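Local coordinates for protein COG0546: Predicted phosphatases (PDB 2AH5) that is a hydrolase of the haloacid dehalogenase-like family, probably a phosphatase, whose physiological substrate is not known, at residues D189-N192 and Y193-Y197; F9-G13 and T14-S18; L168-E172 and T173-K177. All blocks are in the same frame, centred on the assembly; numbering follows the deposited sequence.

Contact 1 (D189-N192 and Y193-Y197); sequences DLLN and YQPDY
Y193 folds its ring back toward helix 187-191, and the tight part of this local contact lies between that ring and the carbonyls of D189 and L190. The ring's CD2 comes within 3.1 Å of the D189 O, which approaches it obliquely, while L190 O lies near the ring plane at its edge. With CG beside its own backbone N (chi1 -57°), the ring is directed back along the chain and not out past the turn. L190 O also receives the Y193 N-H in a bond of 3.1 Å. One residue on, Q194 N reaches L191 O at 3.1 Å, closing a type I beta turn from L191 to Q194. P195 then brings its ring against the L190 carbonyl, with CD 3.5 Å from L190 O.

The outer side is looser. The side chains of L191 and P195 touch loosely at the margin of the contact, L191 CD2 lying 4.3 Å from P195 CG. Q194 is exposed, and its side chain, bent at chi2 (68°), turns back so that NE2 gives N192 O a weak, strongly bent bond of 2.9 Å. N192 thus contributes through its carbonyl oxygen, while its side chain is exposed.

This is a helix-to-strand connection at the surface, carrying the chain from helix 187-191 into edge strand 197-199 of the parallel sheet. L190 and P195 rest on A179 of strand 176-180, and Y193 packs on K164, M167 and L168 of helix 164-173. Beyond the turn, Y197 lies against A207 and Y208 of helix 204-208.

Contact 2 (F9-G13 and T14-S18); sequences FDLDG and TLVDS
L11 O collects three backbone N-H groups, from T14, L15 and V16, and this convergence folds the loop after strand 6-9 into a compact turn. L15 N, 3.0 Å from L11 O, lies in the carbonyl plane; T14 N stands above that plane and V16 N is tilted from it. A fourth backbone bond runs the other way, G13 N to V16 O at 2.8 Å, beside the single bridge pairing D12 with V16. G13 has a positive phi (80°), which favours glycine.

Among side-chain polar contacts, S18 OG donates to D12 OD1 at 2.7 Å on the anti lone pair, away from the other carboxylate oxygen. With chi1 at 42°, the S18 hydroxyl sits between its backbone N and carbonyl carbon and faces D12. The same OD1 forms a salt bridge with K108, so two partners hold that oxygen. D10 OD1 takes the L11 N-H at 2.9 Å, also from the anti side but out of the carboxylate plane. T14 OG1 hydrogen-bonds to OD1 of D162 and stands 3.5 Å from D10 CB; D10 OD2 lies close to the carboxylates of D162 and D166. D10, D12 and T14 fit the DxDx(T/V) pattern of HAD enzymes, where the first aspartate is generally the nucleophile, a role D10 probably shares.

The apolar contacts lie on L15 and L11. L15 crosses the F9 side chain at about a right angle, its CD2 3.6 Å from F9 CD2, and L11 CD1 lies 3.6 Å from V16 CG2, the two side chains pointing the same way.

The turn joins central strand 6-9 of the parallel sheet to short strand 16-17, which pairs antiparallel with 84-85. F9 and L15 pack on L93 of helix 89-97, while L11 and V16 rest on M116 of helix 110-119.

Contact 3 (L168-E172 and T173-K177); sequences LGARE and TGIQK
The backbone of helix 164-173 ends in a set of weak N-H bonds: A170 O is approached by the N-H groups of T173, G174 and I175, the closest being G174 N at 2.9 Å, and G174 leaves helical geometry with a positive phi (82°), a conformation that suits glycine. T173 adds a firmer bond through its hydroxyl. Its OG1, placed between backbone N and carbonyl carbon (chi1 53°), turns back along the helix and donates to G169 O at 2.8 Å, tilted somewhat from the carbonyl plane. T173 N also reaches G169 O, weakly.

A170 is the apolar centre. Its CB meets K177 CB at 3.6 Å and I175 CG1 at 3.8 Å, so the loop residue I175 and the strand residue K177 both pack on the alanine methyl. The aliphatic part of K177 continues alongside that methyl, and its amine, bent at chi4, bonds to the carbonyl oxygens of Y193 and Q194. A water accepts from both K177 NZ and R171 NH1, the latter at 3.2 Å and at the edge of the guanidinium, bridging two like charges whose R171 NH1 and K177 NZ stand 6.2 Å apart.

I175 packs on L147 of helix 139-149 and on I159 of strand 157-161. The turn is the helix-to-strand return of a beta-alpha-beta unit, 157-161, 164-173 and 176-180, in the Rossmann-like core of the HAD fold.

How the contacts relate
Contacts 1 and 3 meet directly at the edge of the parallel sheet, their centres about 11 Å apart. D196 N lies 2.7 Å from K177 O, a probable hydrogen bond, and K177 NZ of contact 3 stands 2.9 Å from Q194 O of contact 1, so the two successive helix-to-strand connections are tied together. Contact 2 is separate: its centre is about 18 Å from those of the other two, and its nearest atoms about 8 Å from each. Its centre lies about 5 Å from the centre of the chain, and it carries the aspartates of the HAD-type motif, the likely catalytic site, whereas contacts 1 and 3, whose centres are about 16 and 15 Å from the chain centre, belong to the periphery of the same core.

Contact 1 (D189-N192 and Y193-Y197)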
# COMPACT_ATOMS: atom_id res chain seq x y z
N ASP A 189 -10.20 11.45 -5.35
CA ASP A 189 -9.45 10.68 -6.35
C ASP A 189 -10.02 9.26 -6.48
O ASP A 189 -10.31 8.79 -7.59
CB ASP A 189 -7.96 10.61 -5.96
CG ASP A 189 -7.22 11.93 -6.15
OD1 ASP A 189 -7.19 12.45 -7.29
OD2 ASP A 189 -6.64 12.44 -5.16
N LEU A 190 -10.21 8.59 -5.35
CA LEU A 190 -10.60 7.19 -5.36
C LEU A 190 -11.94 7.00 -6.04
O LEU A 190 -12.14 6.05 -6.79
CB LEU A 190 -10.64 6.62 -3.95
CG LEU A 190 -9.28 6.62 -3.24
CD1 LEU A 190 -9.44 6.40 -1.76
CD2 LEU A 190 -8.35 5.59 -3.87
N LEU A 191 -12.87 7.92 -5.80
CA LEU A 191 -14.20 7.78 -6.39
C LEU A 191 -14.19 7.97 -7.92
O LEU A 191 -15.07 7.44 -8.59
CB LEU A 191 -15.20 8.74 -5.75
CG LEU A 191 -15.64 8.53 -4.30
CD1 LEU A 191 -16.41 9.74 -3.81
CD2 LEU A 191 -16.50 7.29 -4.19
N ASN A 192 -13.21 8.69 -8.46
CA ASN A 192 -13.11 8.83 -9.91
C ASN A 192 -12.89 7.50 -10.62
O ASN A 192 -13.06 7.41 -11.84
CB ASN A 192 -11.99 9.80 -10.29
CG ASN A 192 -12.37 11.26 -10.06
OD1 ASN A 192 -13.53 11.59 -9.91
ND2 ASN A 192 -11.37 12.12 -10.00
N TYR A 193 -12.50 6.47 -9.85
CA TYR A 193 -12.29 5.12 -10.39
C TYR A 193 -13.44 4.13 -10.15
O TYR A 193 -13.29 2.94 -10.43
CB TYR A 193 -10.96 4.55 -9.89
CG TYR A 193 -9.79 5.44 -10.25
CD1 TYR A 193 -9.16 5.33 -11.49
CD2 TYR A 193 -9.36 6.44 -9.37
CE1 TYR A 193 -8.09 6.18 -11.84
CE2 TYR A 193 -8.29 7.29 -9.70
CZ TYR A 193 -7.67 7.15 -10.94
OH TYR A 193 -6.62 7.97 -11.27
N GLN A 194 -14.59 4.62 -9.68
CA GLN A 194 -15.79 3.76 -9.57
C GLN A 194 -15.53 2.47 -8.74
O GLN A 194 -15.65 1.34 -9.26
CB GLN A 194 -16.40 3.41 -10.96
CG GLN A 194 -16.89 4.62 -11.78
CD GLN A 194 -15.75 5.51 -12.26
OE1 GLN A 194 -14.80 5.05 -12.90
NE2 GLN A 194 -15.86 6.81 -11.96
N PRO A 195 -15.13 2.63 -7.45
CA PRO A 195 -14.93 1.43 -6.64
C PRO A 195 -16.22 0.65 -6.45
O PRO A 195 -17.33 1.21 -6.49
CB PRO A 195 -14.48 1.96 -5.28
CG PRO A 195 -14.90 3.39 -5.26
CD PRO A 195 -14.86 3.86 -6.68
N ASP A 196 -16.07 -0.63 -6.16
CA ASP A 196 -17.21 -1.51 -5.93
C ASP A 196 -17.85 -1.33 -4.57
O ASP A 196 -19.01 -1.67 -4.36
CB ASP A 196 -16.79 -2.96 -6.16
CG ASP A 196 -16.35 -3.20 -7.59
OD1 ASP A 196 -17.23 -3.12 -8.49
OD2 ASP A 196 -15.14 -3.38 -7.83
N TYR A 197 -17.07 -0.80 -3.64
CA TYR A 197 -17.51 -0.54 -2.27
C TYR A 197 -16.52 0.46 -1.69
O TYR A 197 -15.37 0.56 -2.16
CB TYR A 197 -17.50 -1.84 -1.47
CG TYR A 197 -18.13 -1.73 -0.10
CD1 TYR A 197 -19.52 -1.92 0.09
CD2 TYR A 197 -17.34 -1.48 1.02
CE1 TYR A 197 -20.09 -1.84 1.37
CE2 TYR A 197 -17.90 -1.39 2.29
CZ TYR A 197 -19.26 -1.57 2.45
OH TYR A 197 -19.76 -1.46 3.73

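Contact 2 (F9-G13 and T14-S18)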
# COMPACT_ATOMS: atom_id res chain seq x y z
N PHE A 9 -4.83 -6.98 -0.02
CA PHE A 9 -4.71 -5.74 0.72
C PHE A 9 -3.48 -4.96 0.27
O PHE A 9 -2.42 -5.57 0.09
CB PHE A 9 -4.52 -6.05 2.19
CG PHE A 9 -5.74 -6.54 2.87
CD1 PHE A 9 -6.06 -7.88 2.84
CD2 PHE A 9 -6.56 -5.65 3.55
CE1 PHE A 9 -7.20 -8.34 3.50
CE2 PHE A 9 -7.70 -6.12 4.23
CZ PHE A 9 -8.00 -7.45 4.18
N ASP A 10 -3.61 -3.65 0.08
CA ASP A 10 -2.42 -2.76 0.06
C ASP A 10 -1.89 -2.75 1.52
O ASP A 10 -2.61 -3.11 2.44
CB ASP A 10 -2.78 -1.33 -0.40
CG ASP A 10 -1.56 -0.54 -0.94
OD1 ASP A 10 -0.40 -1.01 -0.83
OD2 ASP A 10 -1.76 0.57 -1.49
N LEU A 11 -0.64 -2.35 1.72
CA LEU A 11 0.02 -2.42 3.04
C LEU A 11 0.04 -1.02 3.63
O LEU A 11 -0.78 -0.71 4.45
CB LEU A 11 1.46 -2.97 2.92
CG LEU A 11 2.24 -3.19 4.22
CD1 LEU A 11 1.47 -4.08 5.20
CD2 LEU A 11 3.61 -3.83 3.89
N ASP A 12 1.00 -0.19 3.19
CA ASP A 12 1.08 1.21 3.62
C ASP A 12 -0.20 1.95 3.28
O ASP A 12 -0.71 1.82 2.19
CB ASP A 12 2.22 1.92 2.90
CG ASP A 12 3.53 1.28 3.14
OD1 ASP A 12 4.12 1.58 4.17
OD2 ASP A 12 3.95 0.43 2.32
N GLY A 13 -0.71 2.73 4.23
CA GLY A 13 -1.88 3.55 3.98
C GLY A 13 -3.20 2.82 4.05
O GLY A 13 -4.24 3.43 3.97
N THR A 14 -3.14 1.50 4.21
CA THR A 14 -4.36 0.69 4.30
C THR A 14 -4.35 -0.12 5.61
O THR A 14 -5.15 0.15 6.52
CB THR A 14 -4.47 -0.23 3.05
OG1 THR A 14 -4.65 0.58 1.88
CG2 THR A 14 -5.62 -1.19 3.19
N LEU A 15 -3.43 -1.07 5.72
CA LEU A 15 -3.25 -1.82 6.97
C LEU A 15 -2.38 -1.03 7.95
O LEU A 15 -2.64 -1.01 9.17
CB LEU A 15 -2.59 -3.18 6.68
CG LEU A 15 -3.37 -4.10 5.74
CD1 LEU A 15 -2.54 -5.28 5.27
CD2 LEU A 15 -4.66 -4.58 6.41
N VAL A 16 -1.38 -0.34 7.39
CA VAL A 16 -0.29 0.18 8.20
C VAL A 16 -0.22 1.69 8.06
O VAL A 16 -0.09 2.20 6.96
CB VAL A 16 1.09 -0.48 7.85
CG1 VAL A 16 2.18 0.16 8.70
CG2 VAL A 16 1.03 -2.01 8.14
N ASP A 17 -0.32 2.38 9.20
CA ASP A 17 -0.01 3.79 9.24
C ASP A 17 1.51 3.98 9.32
O ASP A 17 2.09 4.13 10.41
CB ASP A 17 -0.72 4.52 10.40
CG ASP A 17 -0.50 6.01 10.35
OD1 ASP A 17 0.28 6.46 9.49
OD2 ASP A 17 -1.11 6.75 11.16
N SER A 18 2.13 4.00 8.15
CA SER A 18 3.59 4.08 8.05
C SER A 18 4.02 5.56 7.93
O SER A 18 5.19 5.83 7.64
CB SER A 18 4.06 3.29 6.83
OG SER A 18 3.18 3.52 5.73

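Contact 3 (L168-E172 and T173-K177)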
# COMPACT_ATOMS: atom_id res chain seq x y z
N LEU A 168 -6.43 1.73 -10.16
CA LEU A 168 -6.03 1.47 -11.55
C LEU A 168 -5.50 0.05 -11.71
O LEU A 168 -5.77 -0.61 -12.71
CB LEU A 168 -4.97 2.46 -12.02
CG LEU A 168 -5.44 3.88 -12.34
CD1 LEU A 168 -4.25 4.80 -12.47
CD2 LEU A 168 -6.29 3.89 -13.60
N GLY A 169 -4.73 -0.42 -10.74
CA GLY A 169 -4.28 -1.82 -10.72
C GLY A 169 -5.44 -2.79 -10.82
O GLY A 169 -5.37 -3.78 -11.58
N ALA A 170 -6.51 -2.53 -10.07
CA ALA A 170 -7.69 -3.38 -10.10
C ALA A 170 -8.33 -3.36 -11.47
O ALA A 170 -8.76 -4.39 -11.98
CB ALA A 170 -8.71 -2.95 -9.03
N ARG A 171 -8.38 -2.18 -12.08
CA ARG A 171 -9.08 -2.05 -13.35
C ARG A 171 -8.28 -2.78 -14.43
O ARG A 171 -8.83 -3.50 -15.26
CB ARG A 171 -9.29 -0.58 -13.73
CG ARG A 171 -9.73 -0.44 -15.18
CD ARG A 171 -10.10 0.96 -15.59
NE ARG A 171 -10.36 0.96 -17.03
CZ ARG A 171 -11.53 0.61 -17.58
NH1 ARG A 171 -12.56 0.27 -16.81
NH2 ARG A 171 -11.67 0.63 -18.89
N GLU A 172 -6.97 -2.57 -14.41
CA GLU A 172 -6.07 -3.25 -15.37
C GLU A 172 -6.12 -4.77 -15.32
O GLU A 172 -5.96 -5.44 -16.35
CB GLU A 172 -4.64 -2.78 -15.15
CG GLU A 172 -4.35 -1.45 -15.85
CD GLU A 172 -3.31 -0.60 -15.15
OE1 GLU A 172 -2.73 -1.07 -14.14
OE2 GLU A 172 -3.08 0.56 -15.60
N THR A 173 -6.36 -5.34 -14.15
CA THR A 173 -6.26 -6.78 -13.95
C THR A 173 -7.64 -7.44 -13.92
O THR A 173 -7.75 -8.66 -13.96
CB THR A 173 -5.54 -7.11 -12.63
OG1 THR A 173 -6.19 -6.41 -11.56
CG2 THR A 173 -4.08 -6.71 -12.68
N GLY A 174 -8.69 -6.63 -13.86
CA GLY A 174 -10.04 -7.17 -13.79
C GLY A 174 -10.55 -7.62 -12.42
O GLY A 174 -11.58 -8.30 -12.33
N ILE A 175 -9.86 -7.26 -11.34
CA ILE A 175 -10.37 -7.65 -10.01
C ILE A 175 -11.26 -6.52 -9.48
O ILE A 175 -11.22 -5.39 -9.99
CB ILE A 175 -9.24 -7.97 -8.99
CG1 ILE A 175 -8.42 -6.71 -8.68
CG2 ILE A 175 -8.30 -9.10 -9.52
CD1 ILE A 175 -7.46 -6.86 -7.50
N GLN A 176 -12.05 -6.81 -8.45
CA GLN A 176 -12.88 -5.75 -7.88
C GLN A 176 -11.99 -4.82 -7.03
O GLN A 176 -10.86 -5.16 -6.68
CB GLN A 176 -13.98 -6.35 -7.03
CG GLN A 176 -15.16 -6.95 -7.84
CD GLN A 176 -16.26 -7.40 -6.94
OE1 GLN A 176 -16.64 -6.68 -6.01
NE2 GLN A 176 -16.77 -8.60 -7.17
N LYS A 177 -12.51 -3.63 -6.72
CA LYS A 177 -11.77 -2.60 -5.97
C LYS A 177 -12.64 -2.05 -4.87
O LYS A 177 -13.80 -1.66 -5.10
CB LYS A 177 -11.24 -1.47 -6.90
CG LYS A 177 -12.04 -1.28 -8.20
CD LYS A 177 -11.61 -0.02 -8.96
CE LYS A 177 -11.97 -0.08 -10.44
NZ LYS A 177 -13.46 -0.03 -10.69
O HOH W 1 -13.51 0.57 -13.76